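Local coordinates for DUF3256 domain-containing protein (Porphyromonas gingivalis W83, PDB 2P3P) that is of unknown function but probably sits at a membrane in its full-length form and can bind a magnesium ion, at residues Q71-R81 against I92-H100; Q124-F132 against S149-V157. One frame throughout, in Å; residues are numbered along the deposited sequence.

Interaction 1: Q71-R81 against I92-H100; sequences QTSTVGEVFMR and ICVVTTVLH
Phe79 and Val95 face each other as a hydrogen-bonded pair. Val95 N gives a nearly straight bond to Phe79 O (2.7 Å, N-H...O 170°), and Phe79 N returns one to Val95 O. Glu77 with Thr97 and Arg81 with Cys93 repeat the pattern, for six backbone bonds in all. Between them, Val78 pairs with Thr96 and Met80, a selenomethionine, with Val94, without such bonds. On that face Val78 CG1 meets Val94 CG1 at 3.5 Å, methyl to methyl. Each valine has CG1 opposite its own backbone N (chi1 172° and -174°), which turns the two methyls toward each other. Met80 CB rests on Val94 CG2 at 3.8 Å. These strands, 77-84 and 90-98, form an antiparallel beta hairpin within a larger antiparallel sheet. On the other face a water links Glu77 OE1 (2.8 Å), Val95 O (2.9 Å) and Thr97 OG1 (2.6 Å). Thr97 OG1 also bonds Ser105, and Glu77 OE2 forms a salt bridge with Arg69. Where the hairpin begins, Gly76 CA lies 3.4 Å from Thr97 O, a CA-H...O contact. Thr72 fixes this turn: its N and OG1 both donate to Gly76 O, the hydroxyl at 2.8 Å on a lone pair in the carbonyl plane.

Interaction 2: Q124-F132 against S149-V157; sequences QQPRIEDFF and SLTPSYMQV
Met155, a selenomethionine, leaves its strand with CG opposite its own carbonyl carbon (chi1 -60°) and runs on extended, which carries SE and CE to the 124-132 loop. There CE reaches Pro126 O at 3.3 Å and Phe131 CE2 at 3.9 Å. SE approaches the Phe131 ring obliquely, 5.0 Å from its centroid, a Met-aromatic contact. Pro126 CG packs on SE at 4.0 Å. Gln125 bends at chi2 (79°), and its chain slides past Met155 in the opposite direction, with NE2 3.6 Å from SE. A water joins Gln125 NE2 to Met155 O, while Gln125 OE1 is held by Trp123. Further along, Ile128 CB sits against Ser153 OG at 3.7 Å. That hydroxyl donates to Leu150 O (2.7 Å), reaching back across the 150-153 loop; Ser153 is the centre of an inverse gamma turn. Leu150 CD1 meets Phe132 CZ at 4.1 Å, the two side chains coming from opposite directions. No direct hydrogen bond crosses the contact. The 3-10 turn 128-131 is braced by Arg127 N bonding to Asp130 OD2. Around this packing, Ile128 and Phe131 touch Gln170 of strand 165-170, Phe131 and Asp130 touch Leu193 of strand 193-197, and strand 155-159 begins at Met155.

How the interactions relate
Interaction 1 comes first along the chain and lies within the seven-stranded antiparallel sheet. Interaction 2 packs a loop against the start of strand 155-159, an outermost strand of the four-stranded sheet. Their centres are 19 Å apart, yet 92-100 and 149-157 touch. Val95 CG1 meets Val157 CG1 at 3.9 Å, and Thr97 CG2 meets Gln156 CG at 4.0 Å. Ser105 links them too: its OG bonds both Thr97 OG1 and Val157 N. The face of the hairpin bearing Val95 and Thr97 thus packs on strand 155-159. Ser149, seen to bind magnesium in a structure of this protein, opens the 149-157 segment but takes no part in the packing; no ion is bound to this chain. Interaction 1 lies away from that site.

Interaction 1: Q71-R81 against I92-H100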
loop_
_atom_site.group_PDB
_atom_site.type_symbol
_atom_site.label_atom_id
_atom_site.label_comp_id
_atom_site.label_asym_id
_atom_site.label_seq_id
_atom_site.Cartn_x
_atom_site.Cartn_y
_atom_site.Cartn_z
ATOM N N GLN A 71 -8.439 -2.068 -8.069
ATOM C CA GLN A 71 -7.642 -3.087 -8.695
ATOM C C GLN A 71 -7.529 -2.770 -10.173
ATOM O O GLN A 71 -8.536 -2.497 -10.827
ATOM C CB GLN A 71 -8.262 -4.480 -8.544
ATOM C CG GLN A 71 -8.555 -4.857 -7.054
ATOM C CD GLN A 71 -7.314 -4.948 -6.144
ATOM O OE1 GLN A 71 -7.425 -4.755 -4.918
ATOM N NE2 GLN A 71 -6.154 -5.223 -6.721
ATOM N N THR A 72 -6.300 -2.800 -10.680
ATOM C CA THR A 72 -6.027 -2.534 -12.090
ATOM C C THR A 72 -5.245 -3.676 -12.693
ATOM O O THR A 72 -4.587 -4.458 -11.977
ATOM C CB THR A 72 -5.152 -1.281 -12.289
ATOM O OG1 THR A 72 -3.788 -1.549 -11.897
ATOM C CG2 THR A 72 -5.714 -0.088 -11.551
ATOM N N SER A 73 -5.238 -3.727 -14.017
ATOM C CA SER A 73 -4.429 -4.707 -14.741
ATOM C C SER A 73 -3.022 -4.188 -15.048
ATOM O O SER A 73 -2.206 -4.899 -15.618
ATOM C CB SER A 73 -5.126 -5.107 -16.049
ATOM O OG SER A 73 -5.492 -3.979 -16.834
ATOM N N THR A 74 -2.728 -2.942 -14.696
ATOM C CA THR A 74 -1.447 -2.340 -15.114
ATOM C C THR A 74 -0.521 -2.149 -13.909
ATOM O O THR A 74 0.515 -2.830 -13.768
ATOM C CB THR A 74 -1.712 -0.984 -15.779
ATOM O OG1 THR A 74 -2.483 -0.176 -14.894
ATOM C CG2 THR A 74 -2.473 -1.158 -17.079
ATOM N N VAL A 75 -0.946 -1.267 -13.002
ATOM C CA VAL A 75 -0.132 -0.870 -11.847
ATOM C C VAL A 75 -0.431 -1.674 -10.560
ATOM O O VAL A 75 0.203 -1.468 -9.505
ATOM C CB VAL A 75 -0.323 0.611 -11.528
ATOM C CG1 VAL A 75 0.191 1.463 -12.688
ATOM C CG2 VAL A 75 -1.797 0.906 -11.255
ATOM N N GLY A 76 -1.398 -2.569 -10.626
ATOM C CA GLY A 76 -1.766 -3.369 -9.475
ATOM C C GLY A 76 -2.839 -2.674 -8.639
ATOM O O GLY A 76 -3.744 -2.034 -9.187
ATOM N N GLU A 77 -2.760 -2.873 -7.333
ATOM C CA GLU A 77 -3.721 -2.302 -6.375
ATOM C C GLU A 77 -3.323 -0.894 -5.954
ATOM O O GLU A 77 -2.175 -0.654 -5.614
ATOM C CB GLU A 77 -3.771 -3.156 -5.116
ATOM C CG GLU A 77 -4.696 -2.594 -4.086
ATOM C CD GLU A 77 -4.794 -3.466 -2.874
ATOM O OE1 GLU A 77 -3.835 -3.404 -2.056
ATOM O OE2 GLU A 77 -5.801 -4.181 -2.751
ATOM N N VAL A 78 -4.304 0.008 -5.917
ATOM C CA VAL A 78 -4.164 1.339 -5.326
ATOM C C VAL A 78 -5.163 1.461 -4.195
ATOM O O VAL A 78 -6.381 1.298 -4.406
ATOM C CB VAL A 78 -4.448 2.438 -6.395
ATOM C CG1 VAL A 78 -4.516 3.903 -5.752
ATOM C CG2 VAL A 78 -3.517 2.341 -7.547
ATOM N N PHE A 79 -4.642 1.746 -2.996
ATOM C CA PHE A 79 -5.462 1.859 -1.809
ATOM C C PHE A 79 -5.162 3.234 -1.226
ATOM O O PHE A 79 -4.015 3.580 -1.051
ATOM C CB PHE A 79 -5.134 0.759 -0.825
ATOM C CG PHE A 79 -5.962 0.802 0.403
ATOM C CD1 PHE A 79 -7.246 0.241 0.398
ATOM C CD2 PHE A 79 -5.490 1.405 1.557
ATOM C CE1 PHE A 79 -8.056 0.267 1.565
ATOM C CE2 PHE A 79 -6.292 1.432 2.720
ATOM C CZ PHE A 79 -7.571 0.885 2.711
HETATM N N MSE A 80 -6.187 4.027 -0.995
HETATM C CA MSE A 80 -5.950 5.377 -0.511
HETATM C C MSE A 80 -6.899 5.741 0.594
HETATM O O MSE A 80 -8.070 5.271 0.650
HETATM C CB MSE A 80 -6.075 6.412 -1.641
HETATM C CG MSE A 80 -7.449 6.574 -2.145
HETATM SE SE MSE A 80 -7.574 7.999 -3.517
HETATM C CE MSE A 80 -6.633 7.068 -4.899
ATOM N N ARG A 81 -6.386 6.582 1.482
ATOM C CA ARG A 81 -7.099 7.004 2.699
ATOM C C ARG A 81 -6.589 8.372 3.094
ATOM O O ARG A 81 -5.466 8.689 2.766
ATOM C CB ARG A 81 -6.817 6.067 3.864
ATOM C CG ARG A 81 -7.452 4.721 3.745
ATOM C CD ARG A 81 -7.591 4.036 5.087
ATOM N NE ARG A 81 -8.555 4.732 5.931
ATOM C CZ ARG A 81 -8.538 4.684 7.247
ATOM N NH1 ARG A 81 -7.576 4.034 7.873
ATOM N NH2 ARG A 81 -9.463 5.333 7.935
ATOM N N ILE A 92 -3.146 12.784 2.324
ATOM C CA ILE A 92 -3.605 11.575 1.590
ATOM C C ILE A 92 -2.453 10.551 1.543
ATOM O O ILE A 92 -1.354 10.881 1.138
ATOM C CB ILE A 92 -4.025 11.915 0.129
ATOM C CG1 ILE A 92 -5.034 13.077 0.116
ATOM C CG2 ILE A 92 -4.628 10.644 -0.588
ATOM C CD1 ILE A 92 -5.310 13.667 -1.210
ATOM N N CYS A 93 -2.759 9.311 1.930
ATOM C CA CYS A 93 -1.805 8.221 1.911
ATOM C C CYS A 93 -2.282 7.231 0.879
ATOM O O CYS A 93 -3.452 6.803 0.927
ATOM C CB CYS A 93 -1.748 7.547 3.288
ATOM S SG CYS A 93 -0.589 6.101 3.336
ATOM N N VAL A 94 -1.405 6.882 -0.077
ATOM C CA VAL A 94 -1.812 6.025 -1.173
ATOM C C VAL A 94 -0.796 4.915 -1.175
ATOM O O VAL A 94 0.405 5.174 -1.136
ATOM C CB VAL A 94 -1.863 6.740 -2.563
ATOM C CG1 VAL A 94 -2.449 5.806 -3.643
ATOM C CG2 VAL A 94 -2.694 7.996 -2.503
ATOM N N VAL A 95 -1.283 3.682 -1.167
ATOM C CA VAL A 95 -0.413 2.521 -1.160
ATOM C C VAL A 95 -0.700 1.783 -2.460
ATOM O O VAL A 95 -1.839 1.365 -2.723
ATOM C CB VAL A 95 -0.660 1.575 0.072
ATOM C CG1 VAL A 95 0.318 0.397 0.053
ATOM C CG2 VAL A 95 -0.565 2.310 1.378
ATOM N N THR A 96 0.336 1.633 -3.267
ATOM C CA THR A 96 0.186 1.046 -4.600
ATOM C C THR A 96 1.045 -0.198 -4.635
ATOM O O THR A 96 2.276 -0.122 -4.401
ATOM C CB THR A 96 0.590 2.004 -5.724
ATOM O OG1 THR A 96 -0.137 3.233 -5.635
ATOM C CG2 THR A 96 0.323 1.344 -7.107
ATOM N N THR A 97 0.417 -1.335 -4.927
ATOM C CA THR A 97 1.030 -2.629 -4.780
ATOM C C THR A 97 0.924 -3.438 -6.059
ATOM O O THR A 97 -0.192 -3.816 -6.496
ATOM C CB THR A 97 0.374 -3.461 -3.622
ATOM O OG1 THR A 97 0.367 -2.732 -2.395
ATOM C CG2 THR A 97 1.122 -4.771 -3.444
ATOM N N VAL A 98 2.071 -3.719 -6.676
ATOM C CA VAL A 98 2.079 -4.678 -7.806
ATOM C C VAL A 98 1.893 -6.080 -7.183
ATOM O O VAL A 98 2.417 -6.358 -6.103
ATOM C CB VAL A 98 3.365 -4.566 -8.651
ATOM C CG1 VAL A 98 3.547 -3.156 -9.129
ATOM C CG2 VAL A 98 4.553 -4.987 -7.841
ATOM N N LEU A 99 1.095 -6.942 -7.822
ATOM C CA LEU A 99 0.731 -8.223 -7.171
ATOM C C LEU A 99 1.498 -9.398 -7.799
ATOM O O LEU A 99 1.599 -10.479 -7.186
ATOM C CB LEU A 99 -0.786 -8.453 -7.196
ATOM C CG LEU A 99 -1.723 -7.411 -6.553
ATOM C CD1 LEU A 99 -3.178 -7.696 -7.011
ATOM C CD2 LEU A 99 -1.639 -7.364 -5.019
ATOM N N HIS A 100 2.066 -9.148 -8.977
ATOM C CA HIS A 100 2.826 -10.104 -9.759
ATOM C C HIS A 100 3.924 -9.344 -10.521
ATOM O O HIS A 100 3.671 -8.220 -10.965
ATOM C CB HIS A 100 1.895 -10.794 -10.737
ATOM C CG HIS A 100 0.828 -11.583 -10.054
ATOM N ND1 HIS A 100 1.097 -12.770 -9.413
ATOM C CD2 HIS A 100 -0.488 -11.324 -9.841
ATOM C CE1 HIS A 100 -0.014 -13.235 -8.866
ATOM N NE2 HIS A 100 -0.987 -12.374 -9.100
HETATM O O HOH W 1 -1.867 -1.461 -1.893
#

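Interaction 2: Q124-F132 against S149-V157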
loop_
_atom_site.group_PDB
_atom_site.type_symbol
_atom_site.label_atom_id
_atom_site.label_comp_id
_atom_site.label_asym_id
_atom_site.label_seq_id
_atom_site.Cartn_x
_atom_site.Cartn_y
_atom_site.Cartn_z
ATOM N N GLN A 124 9.440 5.261 7.172
ATOM C CA GLN A 124 10.767 4.718 6.911
ATOM C C GLN A 124 10.629 3.231 6.578
ATOM O O GLN A 124 10.258 2.441 7.437
ATOM C CB GLN A 124 11.700 4.873 8.131
ATOM C CG GLN A 124 13.071 4.296 7.966
ATOM C CD GLN A 124 14.008 4.549 9.184
ATOM O OE1 GLN A 124 13.756 5.441 10.033
ATOM N NE2 GLN A 124 15.110 3.803 9.238
ATOM N N GLN A 125 11.012 2.835 5.377
ATOM C CA GLN A 125 10.895 1.425 4.977
ATOM C C GLN A 125 11.777 0.553 5.901
ATOM O O GLN A 125 12.939 0.859 6.108
ATOM C CB GLN A 125 11.359 1.240 3.521
ATOM C CG GLN A 125 11.145 -0.133 2.917
ATOM C CD GLN A 125 9.710 -0.386 2.455
ATOM O OE1 GLN A 125 8.798 0.241 2.934
ATOM N NE2 GLN A 125 9.519 -1.339 1.556
ATOM N N PRO A 126 11.209 -0.501 6.491
ATOM C CA PRO A 126 12.076 -1.369 7.293
ATOM C C PRO A 126 13.130 -2.077 6.454
ATOM O O PRO A 126 12.956 -2.178 5.236
ATOM C CB PRO A 126 11.113 -2.384 7.909
ATOM C CG PRO A 126 9.875 -2.336 7.126
ATOM C CD PRO A 126 9.806 -0.966 6.457
ATOM N N ARG A 127 14.241 -2.441 7.104
ATOM C CA ARG A 127 15.291 -3.279 6.520
ATOM C C ARG A 127 14.838 -4.719 6.587
ATOM O O ARG A 127 14.001 -5.077 7.432
ATOM C CB ARG A 127 16.618 -3.146 7.283
ATOM C CG ARG A 127 17.230 -1.749 7.250
ATOM C CD ARG A 127 18.454 -1.602 8.160
ATOM N NE ARG A 127 19.432 -2.676 7.967
ATOM C CZ ARG A 127 20.714 -2.622 8.317
ATOM N NH1 ARG A 127 21.487 -3.668 8.094
ATOM N NH2 ARG A 127 21.231 -1.528 8.864
ATOM N N ILE A 128 15.423 -5.563 5.743
ATOM C CA ILE A 128 15.018 -6.960 5.765
ATOM C C ILE A 128 15.341 -7.577 7.140
ATOM O O ILE A 128 14.684 -8.534 7.563
ATOM C CB ILE A 128 15.637 -7.777 4.603
ATOM C CG1 ILE A 128 14.949 -9.135 4.455
ATOM C CG2 ILE A 128 17.172 -7.984 4.811
ATOM C CD1 ILE A 128 13.445 -9.093 4.197
ATOM N N GLU A 129 16.343 -7.047 7.860
ATOM C CA GLU A 129 16.726 -7.647 9.136
ATOM C C GLU A 129 15.652 -7.504 10.196
ATOM O O GLU A 129 15.640 -8.269 11.179
ATOM C CB GLU A 129 18.083 -7.115 9.676
ATOM C CG GLU A 129 18.083 -5.635 10.131
ATOM C CD GLU A 129 19.358 -5.217 10.859
ATOM O OE1 GLU A 129 20.281 -6.065 11.098
ATOM O OE2 GLU A 129 19.426 -4.022 11.219
ATOM N N ASP A 130 14.784 -6.508 10.010
ATOM C CA ASP A 130 13.605 -6.339 10.871
ATOM C C ASP A 130 12.658 -7.537 10.868
ATOM O O ASP A 130 11.805 -7.638 11.759
ATOM C CB ASP A 130 12.872 -5.059 10.516
ATOM C CG ASP A 130 13.742 -3.832 10.730
ATOM O OD1 ASP A 130 14.598 -3.846 11.639
ATOM O OD2 ASP A 130 13.562 -2.866 9.986
ATOM N N PHE A 131 12.817 -8.427 9.892
ATOM C CA PHE A 131 11.931 -9.577 9.720
ATOM C C PHE A 131 12.659 -10.849 10.171
ATOM O O PHE A 131 12.167 -11.984 9.972
ATOM C CB PHE A 131 11.509 -9.709 8.247
ATOM C CG PHE A 131 10.645 -8.599 7.758
ATOM C CD1 PHE A 131 9.252 -8.678 7.872
ATOM C CD2 PHE A 131 11.197 -7.449 7.221
ATOM C CE1 PHE A 131 8.438 -7.651 7.443
ATOM C CE2 PHE A 131 10.374 -6.404 6.805
ATOM C CZ PHE A 131 8.986 -6.524 6.920
ATOM N N PHE A 132 13.819 -10.669 10.815
ATOM C CA PHE A 132 14.563 -11.834 11.271
ATOM C C PHE A 132 14.004 -12.377 12.586
ATOM O O PHE A 132 13.550 -11.618 13.460
ATOM C CB PHE A 132 16.062 -11.524 11.444
ATOM C CG PHE A 132 16.824 -11.286 10.160
ATOM C CD1 PHE A 132 16.240 -11.430 8.877
ATOM C CD2 PHE A 132 18.150 -10.921 10.243
ATOM C CE1 PHE A 132 16.987 -11.193 7.734
ATOM C CE2 PHE A 132 18.906 -10.671 9.104
ATOM C CZ PHE A 132 18.328 -10.811 7.852
ATOM N N SER A 149 20.051 -13.753 -1.791
ATOM C CA SER A 149 18.667 -13.846 -2.207
ATOM C C SER A 149 17.716 -12.922 -1.401
ATOM O O SER A 149 16.517 -12.820 -1.716
ATOM C CB SER A 149 18.193 -15.290 -2.183
ATOM O OG SER A 149 18.795 -16.012 -3.238
ATOM N N LEU A 150 18.247 -12.254 -0.377
ATOM C CA LEU A 150 17.456 -11.421 0.524
ATOM C C LEU A 150 17.153 -10.058 -0.102
ATOM O O LEU A 150 16.277 -9.356 0.377
ATOM C CB LEU A 150 18.204 -11.233 1.870
ATOM C CG LEU A 150 18.235 -12.431 2.833
ATOM C CD1 LEU A 150 19.065 -12.079 4.064
ATOM C CD2 LEU A 150 16.832 -12.887 3.243
ATOM N N THR A 151 17.868 -9.721 -1.175
ATOM C CA THR A 151 17.710 -8.443 -1.885
ATOM C C THR A 151 17.542 -8.760 -3.374
ATOM O O THR A 151 18.360 -9.490 -3.927
ATOM C CB THR A 151 18.956 -7.561 -1.646
ATOM O OG1 THR A 151 19.094 -7.278 -0.244
ATOM C CG2 THR A 151 18.862 -6.259 -2.422
ATOM N N PRO A 152 16.529 -8.191 -4.062
ATOM C CA PRO A 152 15.610 -7.109 -3.655
ATOM C C PRO A 152 14.672 -7.536 -2.543
ATOM O O PRO A 152 14.132 -8.632 -2.562
ATOM C CB PRO A 152 14.844 -6.775 -4.951
ATOM C CG PRO A 152 15.705 -7.272 -6.021
ATOM C CD PRO A 152 16.327 -8.513 -5.488
ATOM N N SER A 153 14.507 -6.666 -1.554
ATOM C CA SER A 153 13.753 -7.018 -0.388
ATOM C C SER A 153 12.291 -6.608 -0.580
ATOM O O SER A 153 11.791 -5.692 0.070
ATOM C CB SER A 153 14.355 -6.378 0.848
ATOM O OG SER A 153 15.707 -6.765 1.003
ATOM N N TYR A 154 11.588 -7.370 -1.405
ATOM C CA TYR A 154 10.170 -7.106 -1.675
ATOM C C TYR A 154 9.374 -7.133 -0.389
ATOM O O TYR A 154 9.589 -7.981 0.485
ATOM C CB TYR A 154 9.597 -8.102 -2.687
ATOM C CG TYR A 154 10.382 -8.223 -3.973
ATOM C CD1 TYR A 154 10.362 -7.206 -4.899
ATOM C CD2 TYR A 154 11.127 -9.366 -4.268
ATOM C CE1 TYR A 154 11.061 -7.290 -6.089
ATOM C CE2 TYR A 154 11.852 -9.452 -5.471
ATOM C CZ TYR A 154 11.797 -8.416 -6.375
ATOM O OH TYR A 154 12.483 -8.449 -7.594
HETATM N N MSE A 155 8.481 -6.165 -0.255
HETATM C CA MSE A 155 7.585 -6.089 0.890
HETATM C C MSE A 155 6.214 -5.581 0.447
HETATM O O MSE A 155 6.084 -4.651 -0.364
HETATM C CB MSE A 155 8.146 -5.187 2.017
HETATM C CG MSE A 155 9.492 -5.645 2.581
HETATM SE SE MSE A 155 10.324 -4.231 3.618
HETATM C CE MSE A 155 12.187 -4.956 3.729
ATOM N N GLN A 156 5.181 -6.230 0.968
ATOM C CA GLN A 156 3.801 -5.865 0.687
ATOM C C GLN A 156 3.180 -5.175 1.908
ATOM O O GLN A 156 3.194 -5.700 3.035
ATOM C CB GLN A 156 2.976 -7.125 0.350
ATOM C CG GLN A 156 1.515 -6.796 0.017
ATOM C CD GLN A 156 0.757 -7.988 -0.521
ATOM O OE1 GLN A 156 1.219 -9.147 -0.415
ATOM N NE2 GLN A 156 -0.424 -7.732 -1.016
ATOM N N VAL A 157 2.644 -3.989 1.673
ATOM C CA VAL A 157 1.972 -3.233 2.689
ATOM C C VAL A 157 0.441 -3.321 2.590
ATOM O O VAL A 157 -0.112 -3.276 1.502
ATOM C CB VAL A 157 2.376 -1.780 2.529
ATOM C CG1 VAL A 157 1.598 -0.886 3.479
ATOM C CG2 VAL A 157 3.935 -1.635 2.733
HETATM O O HOH W 2 7.000 -2.105 0.311
#